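Local coordinates for general odorant-binding protein 28a (Drosophila melanogaster, PDB 6QQ4), which probably binds odorants and pheromones as a small secreted helical carrier of the PBP/GOBP family, at residues E14-E19 against R45-K50. Numbering follows the deposited sequence.
Sequences ESCMPE and RACVMK
The disulfide Cys-16–Cys-47, one of three in this all-helical chain, ties helix 2-20 to helix 39-52. SG of Cys-16 is bonded to SG of Cys-47 at 2.0 Å, and the CB–SG–SG–CB torsion of -79° lies near the right angle that an unstrained disulfide adopts. Cysteine suits both positions because the two CB atoms face each other across the gap; Cys-47 turns SG anti to its backbone N, chi1 -179°, which carries the sulfur out from its helix toward Cys-16. The bridge belongs to the PBP/GOBP fold, in which interlocking disulfides pin the helices together; the other two here are Cys-43–Cys-101, which joins helix 39-52 to helix 100-117, and Cys-91–Cys-110. The segment axes approach to 9.0 Å at an angle of 133°. The contact is small, burying 164 Å² over both sides, and Val-48 and Glu-19 add to the bridge. Val-48 brings its CG2 branch 4.3 Å from SG of Cys-16, and its compact apolar side chain also packs on Leu-9, Ser-12 and Ala-13 of helix 2-20. On the exposed side Glu-19 brings OE2 to 3.7 Å from SG of Cys-47; its long side chain can border the sulfur while its carboxylate stays at the surface.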
ATOM      1  N   GLU A  14      -6.476   9.187   6.235  1.00 39.86           N
ATOM      2  CA  GLU A  14      -6.856  10.272   7.126  1.00 42.34           C
ATOM      3  C   GLU A  14      -7.517   9.750   8.396  1.00 44.25           C
ATOM      4  O   GLU A  14      -7.313  10.298   9.477  1.00 48.85           O
ATOM      5  CB  GLU A  14      -7.797  11.256   6.420  1.00 47.80           C
ATOM      6  CG  GLU A  14      -7.722  12.675   6.988  1.00 55.71           C
ATOM      7  CD  GLU A  14      -8.973  13.502   6.723  1.00 59.33           C
ATOM      8  OE1 GLU A  14      -9.949  12.961   6.150  1.00 50.61           O
ATOM      9  OE2 GLU A  14      -8.977  14.698   7.098  1.00 68.94           O
ATOM     10  N   SER A  15      -8.321   8.699   8.271  1.00 43.70           N
ATOM     11  CA  SER A  15      -8.979   8.136   9.446  1.00 47.67           C
ATOM     12  C   SER A  15      -8.023   7.231  10.246  1.00 47.01           C
ATOM     13  O   SER A  15      -8.242   6.968  11.431  1.00 45.26           O
ATOM     14  CB  SER A  15     -10.239   7.369   9.037  1.00 40.09           C
ATOM     15  OG  SER A  15      -9.938   6.370   8.084  1.00 56.95           O
ATOM     16  N   CYS A  16      -6.958   6.777   9.596  1.00 37.00           N
ATOM     17  CA  CYS A  16      -5.912   6.003  10.263  1.00 41.49           C
ATOM     18  C   CYS A  16      -4.903   6.850  11.061  1.00 38.26           C
ATOM     19  O   CYS A  16      -4.312   6.361  12.016  1.00 37.34           O
ATOM     20  CB  CYS A  16      -5.142   5.179   9.237  1.00 36.49           C
ATOM     21  SG  CYS A  16      -5.853   3.618   8.812  1.00 41.23           S
ATOM     22  N   MET A  17      -4.692   8.098  10.647  1.00 34.17           N
ATOM     23  CA  MET A  17      -3.654   8.965  11.222  1.00 34.64           C
ATOM     24  C   MET A  17      -3.646   9.115  12.759  1.00 39.98           C
ATOM     25  O   MET A  17      -2.575   9.033  13.382  1.00 36.90           O
ATOM     26  CB  MET A  17      -3.748  10.373  10.599  1.00 33.71           C
ATOM     27  CG  MET A  17      -3.125  10.525   9.227  1.00 39.57           C
ATOM     28  SD  MET A  17      -3.350  12.192   8.555  1.00 52.20           S
ATOM     29  CE  MET A  17      -2.643  13.182   9.867  1.00 39.82           C
ATOM     30  N   PRO A  18      -4.819   9.381  13.376  1.00 38.30           N
ATOM     31  CA  PRO A  18      -4.779   9.607  14.826  1.00 35.51           C
ATOM     32  C   PRO A  18      -4.402   8.368  15.626  1.00 32.71           C
ATOM     33  O   PRO A  18      -3.791   8.487  16.675  1.00 34.01           O
ATOM     34  CB  PRO A  18      -6.220  10.036  15.158  1.00 36.98           C
ATOM     35  CG  PRO A  18      -6.769  10.559  13.878  1.00 34.78           C
ATOM     36  CD  PRO A  18      -6.150   9.696  12.816  1.00 41.08           C
ATOM     37  N   GLU A  19      -4.745   7.184  15.146  1.00 31.51           N
ATOM     38  CA  GLU A  19      -4.459   6.007  15.945  1.00 34.62           C
ATOM     39  C   GLU A  19      -2.975   5.572  15.861  1.00 30.79           C
ATOM     40  O   GLU A  19      -2.516   4.736  16.643  1.00 27.04           O
ATOM     41  CB  GLU A  19      -5.404   4.873  15.556  1.00 37.72           C
ATOM     42  CG  GLU A  19      -5.234   4.330  14.177  1.00 39.88           C
ATOM     43  CD  GLU A  19      -6.348   3.374  13.827  0.44 41.14           C
ATOM     44  OE1 GLU A  19      -7.453   3.855  13.492  0.73 44.85           O
ATOM     45  OE2 GLU A  19      -6.125   2.148  13.913  0.77 40.92           O
ATOM     46  N   ARG A  45       0.794   3.423   7.036  1.00 29.45           N
ATOM     47  CA  ARG A  45       0.673   2.543   5.891  1.00 32.09           C
ATOM     48  C   ARG A  45       0.144   1.160   6.241  1.00 30.95           C
ATOM     49  O   ARG A  45      -0.653   0.606   5.483  1.00 30.12           O
ATOM     50  CB  ARG A  45       2.019   2.449   5.187  1.00 27.45           C
ATOM     51  CG  ARG A  45       2.314   3.767   4.489  1.00 33.43           C
ATOM     52  CD  ARG A  45       3.773   3.963   4.175  1.00 33.67           C
ATOM     53  NE  ARG A  45       4.045   5.365   3.862  1.00 33.41           N
ATOM     54  CZ  ARG A  45       4.808   5.766   2.849  1.00 37.29           C
ATOM     55  NH1 ARG A  45       5.378   4.857   2.050  1.00 32.25           N
ATOM     56  NH2 ARG A  45       4.992   7.064   2.635  1.00 26.27           N
ATOM     57  N   ALA A  46       0.541   0.613   7.386  1.00 27.96           N
ATOM     58  CA  ALA A  46       0.000  -0.682   7.832  1.00 28.07           C
ATOM     59  C   ALA A  46      -1.507  -0.600   8.038  1.00 32.77           C
ATOM     60  O   ALA A  46      -2.241  -1.507   7.675  1.00 28.01           O
ATOM     61  CB  ALA A  46       0.669  -1.138   9.118  1.00 23.56           C
ATOM     62  N   CYS A  47      -1.943   0.504   8.629  1.00 27.91           N
ATOM     63  CA  CYS A  47      -3.349   0.714   8.950  1.00 34.30           C
ATOM     64  C   CYS A  47      -4.194   0.814   7.674  1.00 36.02           C
ATOM     65  O   CYS A  47      -5.295   0.273   7.595  1.00 32.67           O
ATOM     66  CB  CYS A  47      -3.511   1.972   9.806  1.00 29.56           C
ATOM     67  SG  CYS A  47      -5.233   2.361  10.308  1.00 42.10           S
ATOM     68  N   VAL A  48      -3.672   1.500   6.672  1.00 30.89           N
ATOM     69  CA  VAL A  48      -4.342   1.559   5.382  1.00 34.53           C
ATOM     70  C   VAL A  48      -4.385   0.188   4.691  1.00 35.62           C
ATOM     71  O   VAL A  48      -5.438  -0.243   4.221  1.00 40.57           O
ATOM     72  CB  VAL A  48      -3.660   2.574   4.454  1.00 36.32           C
ATOM     73  CG1 VAL A  48      -4.218   2.463   3.050  1.00 36.45           C
ATOM     74  CG2 VAL A  48      -3.853   3.981   5.007  1.00 36.12           C
ATOM     75  N   MET A  49      -3.246  -0.488   4.625  1.00 29.65           N
ATOM     76  CA  MET A  49      -3.180  -1.783   3.959  1.00 35.81           C
ATOM     77  C   MET A  49      -4.121  -2.793   4.615  1.00 37.96           C
ATOM     78  O   MET A  49      -4.781  -3.578   3.931  1.00 41.76           O
ATOM     79  CB  MET A  49      -1.749  -2.309   3.955  1.00 32.33           C
ATOM     80  CG  MET A  49      -0.822  -1.608   2.968  1.00 32.97           C
ATOM     81  SD  MET A  49       0.815  -2.360   2.982  1.00 35.88           S
ATOM     82  CE  MET A  49       1.730  -1.239   1.920  1.00 42.80           C
ATOM     83  N   LYS A  50      -4.179  -2.766   5.940  1.00 38.06           N
ATOM     84  CA  LYS A  50      -5.064  -3.647   6.684  1.00 39.94           C
ATOM     85  C   LYS A  50      -6.529  -3.320   6.388  1.00 43.41           C
ATOM     86  O   LYS A  50      -7.378  -4.209   6.343  1.00 43.48           O
ATOM     87  CB  LYS A  50      -4.781  -3.550   8.191  1.00 37.74           C
ATOM     88  CG  LYS A  50      -3.535  -4.312   8.595  1.00 34.63           C
ATOM     89  CD  LYS A  50      -3.346  -4.344  10.088  1.00 38.49           C
ATOM     90  CE  LYS A  50      -2.203  -5.279  10.443  1.00 37.41           C
ATOM     91  NZ  LYS A  50      -1.955  -5.270  11.904  1.00 42.46           N
TER